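PDB 1SQ4: glyoxylate-induced Protein, which is of unknown function but has a double beta-barrel cupin fold and may act as a ureidoglycine aminohydrolase. Local coordinates for residues Val93-Glu98 and Gly115-Ile120; Gly99-Thr104 and Thr136-Ile141; Ser4-Pro9 and Thr159-Ile164. All blocks are in the same frame, centred on the assembly; numbering follows the deposited sequence.

Contacts 1 and 2 are buried and lie within the first cupin domain, whereas contact 3 is a surface contact made by the chain's N-terminal segment. Strand 90-98 of contact 1 sits in one antiparallel sheet between 136-144, used by contact 2, and 116-120, the other strand of contact 1; 157-160, which leads into the turn of contact 3, is the next strand beyond 116-120 and the outermost on that side within the chain. Contact 1 is regular backbone pairing with apolar side chains on two faces; contact 2 joins two different sheets through a leucine-phenylalanine contact and a small hydrated polar end; contact 3 depends chiefly on a tyrosine hydroxyl meeting a glutamate carboxylate.

Contact 1: Val93-Glu98 and Gly115-Ile120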
# COMPACT_ATOMS: atom_id res chain seq x y z
N VAL A 93 4.49 2.26 40.20
CA VAL A 93 3.31 3.05 40.43
C VAL A 93 2.15 2.06 40.44
O VAL A 93 1.95 1.32 39.47
CB VAL A 93 3.08 4.10 39.33
CG1 VAL A 93 1.74 4.78 39.55
CG2 VAL A 93 4.19 5.13 39.34
N LEU A 94 1.42 2.02 41.54
CA LEU A 94 0.28 1.12 41.68
C LEU A 94 -0.98 1.95 41.56
O LEU A 94 -1.11 3.00 42.20
CB LEU A 94 0.32 0.40 43.03
CG LEU A 94 0.85 -1.04 43.14
CD1 LEU A 94 2.13 -1.22 42.36
CD2 LEU A 94 1.05 -1.38 44.60
N PHE A 95 -1.90 1.48 40.74
CA PHE A 95 -3.15 2.19 40.53
C PHE A 95 -4.32 1.23 40.54
O PHE A 95 -4.58 0.54 39.55
CB PHE A 95 -3.11 2.92 39.19
CG PHE A 95 -4.35 3.71 38.90
CD1 PHE A 95 -4.64 4.84 39.65
CD2 PHE A 95 -5.24 3.29 37.92
CE1 PHE A 95 -5.80 5.55 39.42
CE2 PHE A 95 -6.41 4.00 37.69
CZ PHE A 95 -6.70 5.13 38.44
N VAL A 96 -5.04 1.18 41.65
CA VAL A 96 -6.16 0.26 41.75
C VAL A 96 -7.39 0.74 40.99
O VAL A 96 -7.80 1.89 41.11
CB VAL A 96 -6.51 0.00 43.22
CG1 VAL A 96 -6.69 1.31 43.92
CG2 VAL A 96 -7.77 -0.85 43.32
N VAL A 97 -7.97 -0.17 40.21
CA VAL A 97 -9.15 0.15 39.43
C VAL A 97 -10.41 -0.56 39.91
O VAL A 97 -11.52 -0.16 39.58
CB VAL A 97 -8.95 -0.18 37.93
CG1 VAL A 97 -7.88 0.72 37.35
CG2 VAL A 97 -8.56 -1.64 37.77
N GLU A 98 -10.25 -1.61 40.70
CA GLU A 98 -11.42 -2.32 41.20
C GLU A 98 -11.03 -3.08 42.44
O GLU A 98 -9.99 -3.73 42.48
CB GLU A 98 -11.94 -3.29 40.16
CG GLU A 98 -13.32 -3.82 40.42
CD GLU A 98 -13.76 -4.72 39.30
OE1 GLU A 98 -13.46 -5.92 39.35
OE2 GLU A 98 -14.38 -4.21 38.34
N GLY A 115 -9.06 3.89 42.55
CA GLY A 115 -8.66 5.27 42.34
C GLY A 115 -7.36 5.51 43.08
O GLY A 115 -6.66 6.49 42.84
N GLY A 116 -7.03 4.58 43.98
CA GLY A 116 -5.81 4.68 44.78
C GLY A 116 -4.53 4.69 43.97
O GLY A 116 -4.31 3.80 43.15
N TYR A 117 -3.68 5.68 44.22
CA TYR A 117 -2.41 5.82 43.50
C TYR A 117 -1.24 5.68 44.46
O TYR A 117 -1.19 6.33 45.50
CB TYR A 117 -2.39 7.19 42.82
CG TYR A 117 -1.25 7.47 41.85
CD1 TYR A 117 -1.45 7.44 40.47
CD2 TYR A 117 -0.00 7.88 42.32
CE1 TYR A 117 -0.46 7.83 39.58
CE2 TYR A 117 1.00 8.27 41.44
CZ TYR A 117 0.77 8.25 40.06
OH TYR A 117 1.75 8.69 39.20
N ALA A 118 -0.27 4.85 44.11
CA ALA A 118 0.88 4.65 44.97
C ALA A 118 2.19 4.64 44.20
O ALA A 118 2.30 3.99 43.16
CB ALA A 118 0.72 3.34 45.75
N PHE A 119 3.17 5.39 44.69
CA PHE A 119 4.49 5.46 44.07
C PHE A 119 5.50 4.79 44.97
O PHE A 119 5.67 5.15 46.14
CB PHE A 119 4.91 6.91 43.81
CG PHE A 119 6.31 7.04 43.28
CD1 PHE A 119 7.36 7.41 44.12
CD2 PHE A 119 6.60 6.72 41.95
CE1 PHE A 119 8.67 7.44 43.65
CE2 PHE A 119 7.90 6.75 41.48
CZ PHE A 119 8.94 7.11 42.33
N ILE A 120 6.19 3.80 44.42
CA ILE A 120 7.16 3.05 45.17
C ILE A 120 8.51 3.35 44.58
O ILE A 120 8.72 3.14 43.41
CB ILE A 120 6.86 1.56 45.04
CG1 ILE A 120 5.41 1.30 45.44
CG2 ILE A 120 7.80 0.75 45.88
CD1 ILE A 120 5.03 -0.14 45.30
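The carbonyl oxygen of A118 is held from the opposing strand by two groups of adjacent residues: L94 N donates a hydrogen bond of 2.7 Å to A118 O, and V93 makes a bent CA-H...O contact with the same atom. L94 O returns the pattern, accepting hydrogen bonds from A118 N at 2.8 Å and a CA-H...O contact from Y117. With the strand segments running at 167° to each other, L94 and A118 form an antiparallel hydrogen-bonded pair, flanked by the non-hydrogen-bonded pairs V93-F119 and F95-Y117. The pairing continues to V96, whose N reaches G116 O at 3.1 Å, while V96 O accepts G115 N at 2.8 Å.

On the face carrying V93, the torsion that sets CG1 anti to the backbone N (chi1 173°) brings this methyl over one face of Y117, 3.9 Å from V93 CG1 to the ring centroid and displaced toward the rim. The other branch, CG2, meets F119 in the plane of its ring, at the edge, 3.9 Å from F119 CD2. The Y117 hydroxyl is hydrogen-bonded to V193 O, and V93, F95 and F119 also pack on strand 191-198. L94 and A118 face the other way, their CB atoms 4.0 Å apart, with F138 and W140 covering L94.

Paired backbone polar groups thus sit between two apolar layers, one joining the first cupin barrel to the second.

Contact 2: Gly99-Thr104 and Thr136-Ile141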
# COMPACT_ATOMS: atom_id res chain seq x y z
N GLY A 99 -11.89 -2.99 43.45
CA GLY A 99 -11.63 -3.66 44.71
C GLY A 99 -10.79 -2.83 45.66
O GLY A 99 -10.57 -1.64 45.44
N GLU A 100 -10.33 -3.46 46.73
CA GLU A 100 -9.50 -2.78 47.71
C GLU A 100 -8.19 -3.52 47.90
O GLU A 100 -8.17 -4.72 48.16
CB GLU A 100 -10.24 -2.70 49.05
CG GLU A 100 -9.45 -2.03 50.17
CD GLU A 100 -10.00 -2.38 51.54
OE1 GLU A 100 -11.25 -2.42 51.69
OE2 GLU A 100 -9.19 -2.62 52.48
N LEU A 101 -7.08 -2.79 47.76
CA LEU A 101 -5.76 -3.37 47.91
C LEU A 101 -5.15 -2.87 49.20
O LEU A 101 -5.37 -1.73 49.61
CB LEU A 101 -4.87 -2.99 46.72
CG LEU A 101 -3.50 -3.66 46.55
CD1 LEU A 101 -3.67 -5.16 46.47
CD2 LEU A 101 -2.83 -3.16 45.27
N SER A 102 -4.38 -3.73 49.85
CA SER A 102 -3.71 -3.39 51.09
C SER A 102 -2.21 -3.32 50.80
O SER A 102 -1.59 -4.34 50.50
CB SER A 102 -4.00 -4.44 52.15
OG SER A 102 -3.39 -4.13 53.39
N LEU A 103 -1.66 -2.11 50.86
CA LEU A 103 -0.23 -1.90 50.60
C LEU A 103 0.53 -1.49 51.85
O LEU A 103 0.14 -0.58 52.57
CB LEU A 103 -0.04 -0.80 49.55
CG LEU A 103 1.40 -0.31 49.31
CD1 LEU A 103 2.21 -1.41 48.69
CD2 LEU A 103 1.41 0.92 48.43
N THR A 104 1.64 -2.18 52.10
CA THR A 104 2.48 -1.86 53.23
C THR A 104 3.73 -1.25 52.60
O THR A 104 4.58 -1.96 52.06
CB THR A 104 2.84 -3.12 54.04
OG1 THR A 104 1.64 -3.69 54.56
CG2 THR A 104 3.76 -2.78 55.18
N THR A 136 -9.57 -8.03 43.61
CA THR A 136 -9.07 -6.68 43.47
C THR A 136 -8.26 -6.60 42.19
O THR A 136 -7.63 -7.57 41.78
CB THR A 136 -8.21 -6.29 44.68
OG1 THR A 136 -8.98 -6.47 45.87
CG2 THR A 136 -7.77 -4.84 44.60
N ARG A 137 -8.27 -5.45 41.54
CA ARG A 137 -7.53 -5.31 40.31
C ARG A 137 -6.81 -3.98 40.24
O ARG A 137 -7.40 -2.92 40.48
CB ARG A 137 -8.49 -5.47 39.13
CG ARG A 137 -9.29 -6.78 39.17
CD ARG A 137 -10.15 -6.94 37.94
NE ARG A 137 -10.59 -8.32 37.79
CZ ARG A 137 -11.56 -8.87 38.50
NH1 ARG A 137 -12.20 -8.16 39.42
NH2 ARG A 137 -11.87 -10.15 38.32
N PHE A 138 -5.52 -4.04 39.93
CA PHE A 138 -4.73 -2.82 39.84
C PHE A 138 -3.70 -2.86 38.72
O PHE A 138 -3.38 -3.93 38.20
CB PHE A 138 -4.00 -2.54 41.16
CG PHE A 138 -3.00 -3.60 41.54
CD1 PHE A 138 -3.42 -4.80 42.11
CD2 PHE A 138 -1.63 -3.36 41.42
CE1 PHE A 138 -2.50 -5.74 42.53
CE2 PHE A 138 -0.71 -4.31 41.84
CZ PHE A 138 -1.14 -5.49 42.40
N HIS A 139 -3.19 -1.69 38.37
CA HIS A 139 -2.18 -1.54 37.34
C HIS A 139 -0.83 -1.41 38.02
O HIS A 139 -0.71 -0.73 39.03
CB HIS A 139 -2.44 -0.30 36.48
CG HIS A 139 -3.54 -0.47 35.48
ND1 HIS A 139 -3.35 -0.29 34.13
CD2 HIS A 139 -4.85 -0.78 35.64
CE1 HIS A 139 -4.50 -0.49 33.50
NE2 HIS A 139 -5.42 -0.78 34.39
N TRP A 140 0.18 -2.05 37.45
CA TRP A 140 1.52 -1.99 38.01
C TRP A 140 2.49 -1.56 36.91
O TRP A 140 2.81 -2.33 36.00
CB TRP A 140 1.88 -3.36 38.58
CG TRP A 140 3.21 -3.47 39.29
CD1 TRP A 140 4.08 -2.47 39.58
CD2 TRP A 140 3.85 -4.69 39.72
NE1 TRP A 140 5.23 -2.97 40.16
CE2 TRP A 140 5.11 -4.34 40.25
CE3 TRP A 140 3.48 -6.04 39.71
CZ2 TRP A 140 6.00 -5.28 40.76
CZ3 TRP A 140 4.37 -6.99 40.22
CH2 TRP A 140 5.62 -6.60 40.73
N ILE A 141 2.95 -0.33 36.99
CA ILE A 141 3.86 0.20 36.00
C ILE A 141 5.30 0.21 36.54
O ILE A 141 5.58 0.80 37.58
CB ILE A 141 3.41 1.61 35.62
CG1 ILE A 141 1.97 1.56 35.13
CG2 ILE A 141 4.31 2.17 34.56
CD1 ILE A 141 1.30 2.90 34.98
O HOH W 1 -11.40 -6.12 46.85
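L101 and F138 form the tightly packed part of this contact, and T136 with E100 forms its hydrated end. The methyl L101 CD2 lies over the centre of one face of the F138 ring, 3.7 Å from the centroid and 13° off the ring normal, which meets the geometry of a CH-pi contact. The two side chains cross at about a right angle. A single methyl does most of the touching: L101 CD2 lies within 4.2 Å of all six ring carbons, the nearest being F138 CD1 at 3.6 Å, whereas L101 CD1 approaches F138 CE1 alone that closely. F138 holds its ring in this place with CG between its own backbone N and carbonyl carbon (chi1 63°), and L94 of strand 90-98 packs on the same side chain.

Beside the leucine, T136 CG2 fills in against the backbone, 3.6 Å from E100 C and 4.0 Å from L101 CB. The CG2 branch is anti to the T136 backbone N, which leaves OG1 beside that N and directed to the outer, partly exposed turn of G99 and E100. There T136 OG1 stands 3.0 Å from E100 O, and a water lies 2.6 Å from T136 OG1. The same water accepts a hydrogen bond from E100 N at 2.9 Å. The E100 side chain starts out away from T136 and touches Q113.

Strand 101-105 belongs to a different sheet from 136-144, and the join between the two is therefore apolar inside, while at the turn a water bridges the threonine hydroxyl and the E100 amide.

Contact 3: Ser4-Pro9 and Thr159-Ile164; sequences SSYYAP and TNEQDI
Y6 and E161 reach toward each other from opposite directions, phenol against carboxylate. The hydroxyl of Y6 donates a hydrogen bond to E161 OE1; the modelled separation from Y6 OH to E161 OE1 is 2.5 Å, whose shortness carries little weight at this resolution. E161 OE1 lies in the plane of the Y6 ring, at its edge, and is 3.2 Å from Y6 CE1. Ring and carboxylate planes are turned 74° apart, so the two flat groups meet nearly crosswise and do not stack. E161 attains this by setting CG between its backbone N and carbonyl carbon (chi1 69°) and bending the chain again at chi2. Its second oxygen, OE2, forms a salt bridge with R259, which would be expected to favour the charged carboxylate as an acceptor.

The aliphatic part of Q162 also approaches the hydroxyl, with Q162 CG 3.4 Å from Y6 OH. S4 packs near the Q162 amide, whose orientation in the model is doubtful. V97, at the base of the side chain, and L219 and R259 also touch Y6.

N160 fixes the start of the turn that presents E161 and Q162, for N160 OD1 accepts a hydrogen bond from Q162 N at 2.9 Å, on a lone pair and in the carbonyl plane. This is an Asx turn, leading from strand 157-160 into the 3-10 segment 161-163, against which the N-terminal segment of this two-barrel cupin is docked.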
# COMPACT_ATOMS: atom_id res chain seq x y z
N SER A 4 -15.93 8.35 40.49
CA SER A 4 -15.34 7.96 39.20
C SER A 4 -15.30 6.45 38.99
O SER A 4 -15.11 5.68 39.94
CB SER A 4 -13.92 8.50 39.06
OG SER A 4 -13.90 9.91 38.93
N SER A 5 -15.44 6.04 37.74
CA SER A 5 -15.42 4.63 37.39
C SER A 5 -14.14 4.29 36.64
O SER A 5 -13.52 5.16 36.02
CB SER A 5 -16.59 4.29 36.48
OG SER A 5 -16.42 4.90 35.21
N TYR A 6 -13.75 3.03 36.70
CA TYR A 6 -12.55 2.59 36.01
C TYR A 6 -12.77 1.19 35.45
O TYR A 6 -13.31 0.32 36.12
CB TYR A 6 -11.37 2.59 36.97
CG TYR A 6 -11.24 3.84 37.80
CD1 TYR A 6 -10.65 5.01 37.30
CD2 TYR A 6 -11.67 3.85 39.12
CE1 TYR A 6 -10.50 6.15 38.10
CE2 TYR A 6 -11.53 4.96 39.93
CZ TYR A 6 -10.94 6.10 39.42
OH TYR A 6 -10.79 7.16 40.28
N TYR A 7 -12.36 0.99 34.21
CA TYR A 7 -12.52 -0.31 33.60
C TYR A 7 -11.47 -1.27 34.14
O TYR A 7 -10.34 -0.87 34.44
CB TYR A 7 -12.39 -0.22 32.08
CG TYR A 7 -12.32 -1.56 31.39
CD1 TYR A 7 -11.11 -2.24 31.28
CD2 TYR A 7 -13.46 -2.15 30.86
CE1 TYR A 7 -11.04 -3.49 30.64
CE2 TYR A 7 -13.39 -3.40 30.21
CZ TYR A 7 -12.18 -4.06 30.11
OH TYR A 7 -12.11 -5.26 29.44
N ALA A 8 -11.86 -2.54 34.27
CA ALA A 8 -10.97 -3.58 34.77
C ALA A 8 -11.28 -4.91 34.09
O ALA A 8 -12.41 -5.37 34.09
CB ALA A 8 -11.11 -3.72 36.28
N PRO A 9 -10.25 -5.55 33.50
CA PRO A 9 -10.40 -6.83 32.81
C PRO A 9 -10.94 -7.86 33.77
O PRO A 9 -10.73 -7.77 34.98
CB PRO A 9 -8.97 -7.17 32.40
CG PRO A 9 -8.29 -5.86 32.35
CD PRO A 9 -8.83 -5.16 33.55
N THR A 159 -2.13 8.14 47.66
CA THR A 159 -3.22 9.08 47.56
C THR A 159 -4.25 8.52 46.59
O THR A 159 -4.13 7.38 46.15
CB THR A 159 -2.69 10.45 47.07
OG1 THR A 159 -3.76 11.40 46.98
CG2 THR A 159 -2.02 10.30 45.71
N ASN A 160 -5.27 9.32 46.26
CA ASN A 160 -6.30 8.89 45.33
C ASN A 160 -6.55 10.02 44.33
O ASN A 160 -6.71 11.18 44.71
CB ASN A 160 -7.58 8.51 46.09
CG ASN A 160 -8.63 7.82 45.21
OD1 ASN A 160 -9.15 8.43 44.28
ND2 ASN A 160 -8.93 6.55 45.50
N GLU A 161 -6.57 9.68 43.05
CA GLU A 161 -6.75 10.67 42.00
C GLU A 161 -8.02 11.48 42.16
O GLU A 161 -8.08 12.61 41.70
CB GLU A 161 -6.70 9.99 40.63
CG GLU A 161 -7.89 9.09 40.33
CD GLU A 161 -8.93 9.79 39.50
OE1 GLU A 161 -9.92 9.14 39.12
OE2 GLU A 161 -8.76 11.00 39.23
N GLN A 162 -9.03 10.90 42.80
CA GLN A 162 -10.31 11.60 42.99
C GLN A 162 -10.16 12.76 43.98
O GLN A 162 -11.06 13.58 44.13
CB GLN A 162 -11.38 10.64 43.51
CG GLN A 162 -11.76 9.52 42.54
CD GLN A 162 -12.81 8.57 43.10
OE1 GLN A 162 -12.69 8.06 44.22
NE2 GLN A 162 -13.85 8.31 42.32
N ASP A 163 -9.01 12.82 44.64
CA ASP A 163 -8.74 13.85 45.62
C ASP A 163 -7.81 14.89 45.03
O ASP A 163 -7.45 15.88 45.68
CB ASP A 163 -8.13 13.21 46.87
CG ASP A 163 -9.07 12.23 47.56
OD1 ASP A 163 -8.58 11.30 48.25
OD2 ASP A 163 -10.31 12.38 47.42
N ILE A 164 -7.42 14.69 43.78
CA ILE A 164 -6.52 15.62 43.13
C ILE A 164 -7.23 16.46 42.10
O ILE A 164 -7.86 15.93 41.18
CB ILE A 164 -5.36 14.87 42.46
CG1 ILE A 164 -4.48 14.22 43.52
CG2 ILE A 164 -4.55 15.82 41.60
CD1 ILE A 164 -3.34 13.43 42.97